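Local coordinates for hypothetical protein (PDB 1U69), which is of unknown function but belongs to the PhnB-like branch of the glyoxalase superfamily and has been proposed as a potential drug-resistance protein, at residues A[25-30]-A[91-96]; A[29-34]-A[56-61]; A[36-41]-A[49-54]. All blocks are in the same frame, centred on the assembly; numbering follows the deposited sequence.

Contact 1 of 3, residues A[25-30]-A[91-96]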
loop_
_atom_site.group_PDB
_atom_site.type_symbol
_atom_site.label_atom_id
_atom_site.label_comp_id
_atom_site.label_asym_id
_atom_site.label_seq_id
_atom_site.Cartn_x
_atom_site.Cartn_y
_atom_site.Cartn_z
ATOM N N ALA A 25 -8.268 -15.412 7.092
ATOM C CA ALA A 25 -7.387 -14.947 8.158
ATOM C C ALA A 25 -6.370 -16.013 8.577
ATOM O O ALA A 25 -5.238 -15.692 8.969
ATOM C CB ALA A 25 -8.206 -14.466 9.352
ATOM N N GLU A 26 -6.761 -17.275 8.468
ATOM C CA GLU A 26 -5.874 -18.358 8.859
ATOM C C GLU A 26 -5.040 -18.854 7.674
ATOM O O GLU A 26 -4.065 -19.569 7.866
ATOM C CB GLU A 26 -6.657 -19.487 9.527
ATOM C CG GLU A 26 -7.665 -20.176 8.639
ATOM C CD GLU A 26 -8.727 -20.945 9.416
ATOM O OE1 GLU A 26 -8.708 -20.933 10.668
ATOM O OE2 GLU A 26 -9.586 -21.552 8.752
ATOM N N THR A 27 -5.403 -18.428 6.465
ATOM C CA THR A 27 -4.750 -18.879 5.235
ATOM C C THR A 27 -3.667 -17.926 4.774
ATOM O O THR A 27 -2.559 -18.333 4.506
ATOM C CB THR A 27 -5.796 -19.040 4.118
ATOM O OG1 THR A 27 -6.660 -20.145 4.427
ATOM C CG2 THR A 27 -5.149 -19.430 2.786
ATOM N N PHE A 28 -4.007 -16.651 4.643
ATOM C CA PHE A 28 -3.076 -15.680 4.098
ATOM C C PHE A 28 -2.288 -14.996 5.205
ATOM O O PHE A 28 -2.789 -14.825 6.319
ATOM C CB PHE A 28 -3.843 -14.630 3.295
ATOM C CG PHE A 28 -4.590 -15.196 2.134
ATOM C CD1 PHE A 28 -3.916 -15.559 0.979
ATOM C CD2 PHE A 28 -5.967 -15.352 2.184
ATOM C CE1 PHE A 28 -4.618 -16.079 -0.109
ATOM C CE2 PHE A 28 -6.668 -15.886 1.115
ATOM C CZ PHE A 28 -6.004 -16.246 -0.027
ATOM N N PRO A 29 -1.076 -14.548 4.894
ATOM C CA PRO A 29 -0.295 -13.772 5.855
ATOM C C PRO A 29 -0.921 -12.403 6.104
ATOM O O PRO A 29 -1.667 -11.900 5.236
ATOM C CB PRO A 29 1.046 -13.609 5.142
ATOM C CG PRO A 29 0.697 -13.634 3.707
ATOM C CD PRO A 29 -0.386 -14.664 3.596
ATOM N N ASP A 30 -0.605 -11.790 7.243
ATOM C CA ASP A 30 -1.052 -10.424 7.556
ATOM C C ASP A 30 -2.540 -10.218 7.269
ATOM O O ASP A 30 -2.961 -9.249 6.618
ATOM C CB ASP A 30 -0.203 -9.387 6.802
ATOM C CG ASP A 30 -0.254 -8.019 7.449
ATOM O OD1 ASP A 30 -0.292 -7.943 8.682
ATOM O OD2 ASP A 30 -0.257 -6.948 6.807
ATOM N N ASP A 91 2.761 -22.339 -4.037
ATOM C CA ASP A 91 2.068 -23.601 -3.864
ATOM C C ASP A 91 1.145 -23.591 -2.666
ATOM O O ASP A 91 0.028 -24.089 -2.735
ATOM C CB ASP A 91 3.070 -24.757 -3.691
ATOM C CG ASP A 91 3.909 -24.988 -4.918
ATOM O OD1 ASP A 91 3.614 -24.396 -5.977
ATOM O OD2 ASP A 91 4.909 -25.744 -4.906
ATOM N N ARG A 92 1.603 -23.012 -1.563
ATOM C CA ARG A 92 0.830 -23.069 -0.330
ATOM C C ARG A 92 -0.496 -22.349 -0.494
ATOM O O ARG A 92 -1.537 -22.856 -0.078
ATOM C CB ARG A 92 1.612 -22.484 0.853
ATOM C CG ARG A 92 0.889 -22.655 2.163
ATOM C CD ARG A 92 1.593 -21.989 3.345
ATOM N NE ARG A 92 1.420 -20.528 3.435
ATOM C CZ ARG A 92 0.280 -19.908 3.767
ATOM N NH1 ARG A 92 -0.831 -20.602 4.036
ATOM N NH2 ARG A 92 0.257 -18.576 3.849
ATOM N N LEU A 93 -0.462 -21.166 -1.110
ATOM C CA LEU A 93 -1.646 -20.335 -1.223
ATOM C C LEU A 93 -2.604 -20.889 -2.269
ATOM O O LEU A 93 -3.819 -20.948 -2.048
ATOM C CB LEU A 93 -1.243 -18.883 -1.529
ATOM C CG LEU A 93 -0.522 -18.146 -0.386
ATOM C CD1 LEU A 93 -0.301 -16.673 -0.773
ATOM C CD2 LEU A 93 -1.295 -18.243 0.906
ATOM N N TRP A 94 -2.060 -21.294 -3.397
ATOM C CA TRP A 94 -2.852 -21.928 -4.456
ATOM C C TRP A 94 -3.593 -23.160 -3.914
ATOM O O TRP A 94 -4.805 -23.307 -4.070
ATOM C CB TRP A 94 -1.925 -22.322 -5.602
ATOM C CG TRP A 94 -2.567 -23.169 -6.669
ATOM C CD1 TRP A 94 -2.697 -24.525 -6.674
ATOM C CD2 TRP A 94 -3.158 -22.710 -7.889
ATOM N NE1 TRP A 94 -3.329 -24.947 -7.818
ATOM C CE2 TRP A 94 -3.631 -23.843 -8.580
ATOM C CE3 TRP A 94 -3.336 -21.450 -8.470
ATOM C CZ2 TRP A 94 -4.259 -23.760 -9.821
ATOM C CZ3 TRP A 94 -3.978 -21.367 -9.680
ATOM C CH2 TRP A 94 -4.419 -22.511 -10.356
ATOM N N ASN A 95 -2.857 -24.025 -3.240
ATOM C CA ASN A 95 -3.442 -25.245 -2.707
ATOM C C ASN A 95 -4.491 -24.958 -1.639
ATOM O O ASN A 95 -5.513 -25.640 -1.576
ATOM C CB ASN A 95 -2.353 -26.143 -2.153
ATOM C CG ASN A 95 -1.535 -26.809 -3.239
ATOM O OD1 ASN A 95 -1.996 -26.996 -4.374
ATOM N ND2 ASN A 95 -0.300 -27.162 -2.900
ATOM N N ALA A 96 -4.251 -23.949 -0.812
ATOM C CA ALA A 96 -5.205 -23.595 0.237
ATOM C C ALA A 96 -6.563 -23.217 -0.324
ATOM O O ALA A 96 -7.589 -23.712 0.146
ATOM C CB ALA A 96 -4.652 -22.469 1.097
#
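Arg-92 grips the carbonyl oxygen of Thr-27 end-on with two nitrogens: NH1 and NH2 each lie 2.9 Å from Thr-27 O. Both bonds are bent, with N-H...O angles near 145°, as expected when one oxygen sits in the fork between two donors, and that oxygen lies in the guanidinium plane. The Arg-92 chain leaves the helix extended, CG anti to the backbone N (chi1 -174°), then bends at chi3 (78°) to turn its head back toward the carbonyl. Thr-27 closes helix 17-27 and Phe-28 is the first residue to depart from helical angles, so the positive group meets the C-terminal end of this helix, where it would be favoured by the helix dipole. The contact thus brings that end to the side of helix 87-99, an arrangement consistent with the glyoxalase-clan family. Pro-29 CD lies at the guanidinium edge, while Leu-93 CD2 lies over the rim of one face. That methyl also reaches Phe-28 CD1 at 3.8 Å, and the Phe-28 ring stacks in turn with Trp-118. Thr-27 turns its hydroxyl back to Phe-23 O within its helix; its CG2 reaches Ala-96 CB at 3.5 Å and also lies over the centre of the Phe-28 ring.

Contact 2 of 3, residues A[29-34]-A[56-61]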
loop_
_atom_site.group_PDB
_atom_site.type_symbol
_atom_site.label_atom_id
_atom_site.label_comp_id
_atom_site.label_asym_id
_atom_site.label_seq_id
_atom_site.Cartn_x
_atom_site.Cartn_y
_atom_site.Cartn_z
ATOM N N PRO A 29 -1.076 -14.548 4.894
ATOM C CA PRO A 29 -0.295 -13.772 5.855
ATOM C C PRO A 29 -0.921 -12.403 6.104
ATOM O O PRO A 29 -1.667 -11.900 5.236
ATOM C CB PRO A 29 1.046 -13.609 5.142
ATOM C CG PRO A 29 0.697 -13.634 3.707
ATOM C CD PRO A 29 -0.386 -14.664 3.596
ATOM N N ASP A 30 -0.605 -11.790 7.243
ATOM C CA ASP A 30 -1.052 -10.424 7.556
ATOM C C ASP A 30 -2.540 -10.218 7.269
ATOM O O ASP A 30 -2.961 -9.249 6.618
ATOM C CB ASP A 30 -0.203 -9.387 6.802
ATOM C CG ASP A 30 -0.254 -8.019 7.449
ATOM O OD1 ASP A 30 -0.292 -7.943 8.682
ATOM O OD2 ASP A 30 -0.257 -6.948 6.807
ATOM N N SER A 31 -3.343 -11.159 7.747
ATOM C CA SER A 31 -4.785 -11.111 7.556
ATOM C C SER A 31 -5.509 -11.433 8.868
ATOM O O SER A 31 -5.019 -12.218 9.691
ATOM C CB SER A 31 -5.193 -12.069 6.433
ATOM O OG SER A 31 -4.470 -11.804 5.236
ATOM N N ALA A 32 -6.683 -10.842 9.044
ATOM C CA ALA A 32 -7.418 -10.932 10.296
ATOM C C ALA A 32 -8.894 -10.592 10.168
ATOM O O ALA A 32 -9.292 -9.754 9.346
ATOM C CB ALA A 32 -6.779 -9.997 11.328
ATOM N N VAL A 33 -9.695 -11.237 11.007
ATOM C CA VAL A 33 -11.082 -10.866 11.234
ATOM C C VAL A 33 -11.114 -9.732 12.269
ATOM O O VAL A 33 -10.523 -9.844 13.354
ATOM C CB VAL A 33 -11.914 -12.081 11.750
ATOM C CG1 VAL A 33 -13.356 -11.679 12.038
ATOM C CG2 VAL A 33 -11.852 -13.228 10.744
ATOM N N LEU A 34 -11.816 -8.655 11.949
ATOM C CA LEU A 34 -11.757 -7.439 12.761
ATOM C C LEU A 34 -13.006 -7.185 13.605
ATOM O O LEU A 34 -12.901 -6.750 14.744
ATOM C CB LEU A 34 -11.455 -6.245 11.850
ATOM C CG LEU A 34 -10.147 -6.326 11.049
ATOM C CD1 LEU A 34 -9.912 -5.039 10.279
ATOM C CD2 LEU A 34 -8.963 -6.632 11.930
ATOM N N PHE A 56 -12.955 -7.497 7.819
ATOM C CA PHE A 56 -11.707 -8.246 7.847
ATOM C C PHE A 56 -10.667 -7.574 6.978
ATOM O O PHE A 56 -10.992 -6.652 6.248
ATOM C CB PHE A 56 -11.924 -9.721 7.466
ATOM C CG PHE A 56 -12.340 -9.969 6.018
ATOM C CD1 PHE A 56 -11.402 -10.331 5.058
ATOM C CD2 PHE A 56 -13.680 -9.915 5.641
ATOM C CE1 PHE A 56 -11.797 -10.592 3.740
ATOM C CE2 PHE A 56 -14.062 -10.210 4.341
ATOM C CZ PHE A 56 -13.120 -10.539 3.403
ATOM N N ARG A 57 -9.410 -7.977 7.125
ATOM C CA ARG A 57 -8.329 -7.404 6.330
ATOM C C ARG A 57 -7.548 -8.525 5.719
ATOM O O ARG A 57 -7.224 -9.495 6.411
ATOM C CB ARG A 57 -7.403 -6.545 7.200
ATOM C CG ARG A 57 -6.361 -5.734 6.426
ATOM C CD ARG A 57 -5.438 -4.927 7.321
ATOM N NE ARG A 57 -5.142 -5.734 8.491
ATOM C CZ ARG A 57 -5.625 -5.517 9.717
ATOM N NH1 ARG A 57 -6.383 -4.453 10.001
ATOM N NH2 ARG A 57 -5.306 -6.348 10.686
ATOM N N VAL A 58 -7.246 -8.426 4.426
ATOM C CA VAL A 58 -6.375 -9.409 3.784
ATOM C C VAL A 58 -5.174 -8.750 3.124
ATOM O O VAL A 58 -5.311 -8.054 2.142
ATOM C CB VAL A 58 -7.117 -10.324 2.747
ATOM C CG1 VAL A 58 -7.996 -11.301 3.470
ATOM C CG2 VAL A 58 -7.943 -9.538 1.755
HETATM N N MSE A 59 -4.000 -8.934 3.713
HETATM C CA MSE A 59 -2.753 -8.456 3.125
HETATM C C MSE A 59 -2.820 -6.975 2.710
HETATM O O MSE A 59 -2.440 -6.616 1.592
HETATM C CB MSE A 59 -2.378 -9.345 1.936
HETATM C CG MSE A 59 -2.010 -10.757 2.351
HETATM SE SE MSE A 59 -1.893 -11.973 0.853
HETATM C CE MSE A 59 -3.820 -12.253 0.453
ATOM N N GLY A 60 -3.273 -6.131 3.633
ATOM C CA GLY A 60 -3.268 -4.687 3.427
ATOM C C GLY A 60 -4.578 -4.117 2.930
ATOM O O GLY A 60 -4.736 -2.883 2.891
ATOM N N ILE A 61 -5.525 -4.994 2.574
ATOM C CA ILE A 61 -6.790 -4.573 1.975
ATOM C C ILE A 61 -7.930 -4.682 2.989
ATOM O O ILE A 61 -8.231 -5.785 3.474
ATOM C CB ILE A 61 -7.146 -5.440 0.727
ATOM C CG1 ILE A 61 -6.030 -5.405 -0.317
ATOM C CG2 ILE A 61 -8.447 -4.973 0.114
ATOM C CD1 ILE A 61 -5.678 -4.055 -0.820
HETATM O O HOH W 1 -3.086 -6.642 6.486
HETATM O O HOH W 2 -3.719 -8.141 9.350
#
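The guanidinium of Arg-57 is approached obliquely by Leu-34 and Ala-32: Leu-34 CD1 comes within 3.6 Å of Arg-57 NH1, and Ala-32 CB lies 4.0 Å from Arg-57 NH2. The leucine and arginine side chains cross at about a right angle. At the edge of the guanidinium, in its plane, a water accepts from NH2. The bend of the arginine at chi3 (39°) brings NE to a second water, which accepts weakly from it, accepts from Gly-60 N and donates to Asp-30 O; this water therefore ties the arginine to the turn. The Phe-56 ring is directed away from segment 29-34, with Val-58 CG1 at its edge, and packs on Ala-21 of helix 17-27.

Strands 31-38 and 51-58 run antiparallel here, forming the outermost pair on one side of this chain's four-stranded mixed sheet. Ala-32 and Arg-57 make the hydrogen-bonded pair, Ala-32 N to Arg-57 O at 3.0 Å and Arg-57 N to Ala-32 O at 2.8 Å. Ser-31 faces Val-58, and Val-33 faces Phe-56, as non-hydrogen-bonded pairs on the side of the sheet covered by helix 17-27. A type I' turn from Val-58 to Ile-61 then leads into strand 61-67.

At that turn the selenomethionine Met-59 gives its N-H to Asp-30 O at 3.1 Å, from above the carbonyl plane, and makes a weak bond to Ser-31 OG. The serine hydroxyl donates to Pro-29 O, at 2.8 Å from OG and from above the carbonyl plane, tying the first strand residue to the loop before it. Met-59 SE lies against Pro-29 CD at 4.1 Å. The carboxylate of Asp-30 makes intersubunit salt bridges, to Arg-123 of the second subunit and Lys-6 of the fourth.

Contact 3 of 3, residues A[36-41]-A[49-54]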
loop_
_atom_site.group_PDB
_atom_site.type_symbol
_atom_site.label_atom_id
_atom_site.label_comp_id
_atom_site.label_asym_id
_atom_site.label_seq_id
_atom_site.Cartn_x
_atom_site.Cartn_y
_atom_site.Cartn_z
ATOM N N VAL A 36 -17.587 -8.287 13.888
ATOM C CA VAL A 36 -18.782 -8.977 13.414
ATOM C C VAL A 36 -19.976 -8.117 13.779
ATOM O O VAL A 36 -20.093 -7.673 14.932
ATOM C CB VAL A 36 -18.880 -10.363 14.048
ATOM C CG1 VAL A 36 -20.148 -11.094 13.610
ATOM C CG2 VAL A 36 -17.637 -11.164 13.694
ATOM N N HIS A 37 -20.828 -7.852 12.788
ATOM C CA HIS A 37 -21.965 -6.950 12.943
ATOM C C HIS A 37 -23.237 -7.725 12.690
ATOM O O HIS A 37 -23.443 -8.273 11.608
ATOM C CB HIS A 37 -21.880 -5.790 11.963
ATOM C CG HIS A 37 -20.661 -4.944 12.150
ATOM N ND1 HIS A 37 -20.403 -4.277 13.327
ATOM C CD2 HIS A 37 -19.622 -4.674 11.326
ATOM C CE1 HIS A 37 -19.257 -3.628 13.220
ATOM N NE2 HIS A 37 -18.763 -3.851 12.014
ATOM N N ARG A 38 -24.109 -7.756 13.686
ATOM C CA ARG A 38 -25.328 -8.529 13.571
ATOM C C ARG A 38 -26.469 -7.670 13.051
ATOM O O ARG A 38 -26.456 -6.452 13.202
ATOM C CB ARG A 38 -25.658 -9.207 14.906
ATOM C CG ARG A 38 -24.782 -10.441 15.093
ATOM C CD ARG A 38 -24.700 -11.003 16.485
ATOM N NE ARG A 38 -23.619 -11.988 16.559
ATOM C CZ ARG A 38 -23.668 -13.231 16.063
ATOM N NH1 ARG A 38 -24.758 -13.695 15.456
ATOM N NH2 ARG A 38 -22.616 -14.032 16.187
ATOM N N ALA A 39 -27.428 -8.317 12.390
ATOM C CA ALA A 39 -28.553 -7.630 11.760
ATOM C C ALA A 39 -29.464 -7.072 12.848
ATOM O O ALA A 39 -29.875 -7.820 13.734
ATOM C CB ALA A 39 -29.316 -8.583 10.889
ATOM N N PRO A 40 -29.761 -5.773 12.812
ATOM C CA PRO A 40 -30.632 -5.187 13.842
ATOM C C PRO A 40 -32.105 -5.506 13.628
ATOM O O PRO A 40 -32.890 -5.304 14.547
ATOM C CB PRO A 40 -30.360 -3.679 13.739
ATOM C CG PRO A 40 -29.785 -3.450 12.394
ATOM C CD PRO A 40 -29.258 -4.761 11.867
ATOM N N GLY A 41 -32.463 -5.993 12.446
ATOM C CA GLY A 41 -33.806 -6.480 12.192
ATOM C C GLY A 41 -33.831 -7.556 11.135
ATOM O O GLY A 41 -32.812 -7.850 10.496
ATOM N N GLY A 49 -30.309 -10.544 14.464
ATOM C CA GLY A 49 -29.319 -11.209 15.291
ATOM C C GLY A 49 -28.375 -12.106 14.506
ATOM O O GLY A 49 -27.373 -12.538 15.041
ATOM N N ASP A 50 -28.701 -12.398 13.250
ATOM C CA ASP A 50 -27.809 -13.153 12.364
ATOM C C ASP A 50 -26.632 -12.264 12.001
ATOM O O ASP A 50 -26.713 -11.048 12.136
ATOM C CB ASP A 50 -28.544 -13.597 11.088
ATOM C CG ASP A 50 -29.481 -14.774 11.317
ATOM O OD1 ASP A 50 -29.477 -15.388 12.404
ATOM O OD2 ASP A 50 -30.256 -15.166 10.445
ATOM N N VAL A 51 -25.538 -12.862 11.549
ATOM C CA VAL A 51 -24.389 -12.094 11.071
ATOM C C VAL A 51 -24.784 -11.369 9.777
ATOM O O VAL A 51 -25.223 -11.996 8.805
ATOM C CB VAL A 51 -23.157 -12.992 10.822
ATOM C CG1 VAL A 51 -22.017 -12.189 10.156
ATOM C CG2 VAL A 51 -22.675 -13.641 12.122
ATOM N N LEU A 52 -24.672 -10.045 9.788
ATOM C CA LEU A 52 -25.000 -9.236 8.617
ATOM C C LEU A 52 -23.728 -8.893 7.838
ATOM O O LEU A 52 -23.645 -9.146 6.632
ATOM C CB LEU A 52 -25.751 -7.968 9.030
ATOM C CG LEU A 52 -26.127 -6.978 7.932
ATOM C CD1 LEU A 52 -27.038 -7.639 6.931
ATOM C CD2 LEU A 52 -26.783 -5.744 8.521
ATOM N N THR A 53 -22.749 -8.302 8.517
ATOM C CA THR A 53 -21.433 -8.078 7.908
ATOM C C THR A 53 -20.297 -8.496 8.823
ATOM O O THR A 53 -20.439 -8.574 10.047
ATOM C CB THR A 53 -21.201 -6.611 7.507
ATOM O OG1 THR A 53 -21.275 -5.756 8.664
ATOM C CG2 THR A 53 -22.252 -6.110 6.528
ATOM N N VAL A 54 -19.144 -8.705 8.202
ATOM C CA VAL A 54 -17.911 -9.023 8.913
ATOM C C VAL A 54 -16.805 -8.148 8.329
ATOM O O VAL A 54 -16.552 -8.189 7.122
ATOM C CB VAL A 54 -17.520 -10.496 8.729
ATOM C CG1 VAL A 54 -16.238 -10.787 9.483
ATOM C CG2 VAL A 54 -18.657 -11.450 9.168
#
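Gly-49 opens the return arm of a beta hairpin, in which the antiparallel pairing of strands 31-38 and 51-58 is interrupted by a classic beta bulge at His-37, opposite Leu-52 and Thr-53. Its N-H bonds to Ala-39 O at 2.9 Å. Its own oxygen receives Arg-38 NH1 at 2.9 Å, nearly straight (161°) and within the guanidinium plane; the arginine chain, extended from CG to NE, runs beside that carbonyl. Asp-50 O takes the N-H of Ala-39 and also a CA-H...O contact from Arg-38, while its OD2 bonds to Lys-47 N. Val-51 spreads its CG2 over one face of the Arg-38 guanidinium and against Val-36 CG1, 3.9 Å away. At the bulge Leu-52 N gives its hydrogen to His-37 O at 2.8 Å. Leu-52 CB packs on Ala-39 CB, and its side chain also meets Phe-141 of the third subunit. Thr-53 N donates to the same His-37 O at 3.2 Å. Thr-53 OG1, between its backbone N and carbonyl carbon (chi1 61°), sits at the edge of the His-37 ring, 3.3 Å from His-37 CD2, while His-37 NE2 bonds to Glu-55 OE2. Val-54, on the side facing helix 17-27, brings CG1 to 4.5 Å from Val-36 CG2.

Overall arrangement
Contacts 2 and 3 are two sections of the same strand pair, 31-38 with 51-58, their centres about 20 Å apart; they meet where Val-33 packs on Val-54. Contact 3 lies toward the hairpin end, and both its segments fall between those of contact 2 in the sequence. Contact 1 shares Pro-29 and Asp-30 with contact 2 and lies about 12 Å from it and 27 Å from contact 3, between centres. It joins helix 17-27, which covers one face of the first sheet, to helix 87-99, which follows the first strand of the second sheet. Of the three, only contact 1 reaches helix 87-99; contacts 2 and 3 hold together one strand pair, and both touch the third subunit of the tetramer.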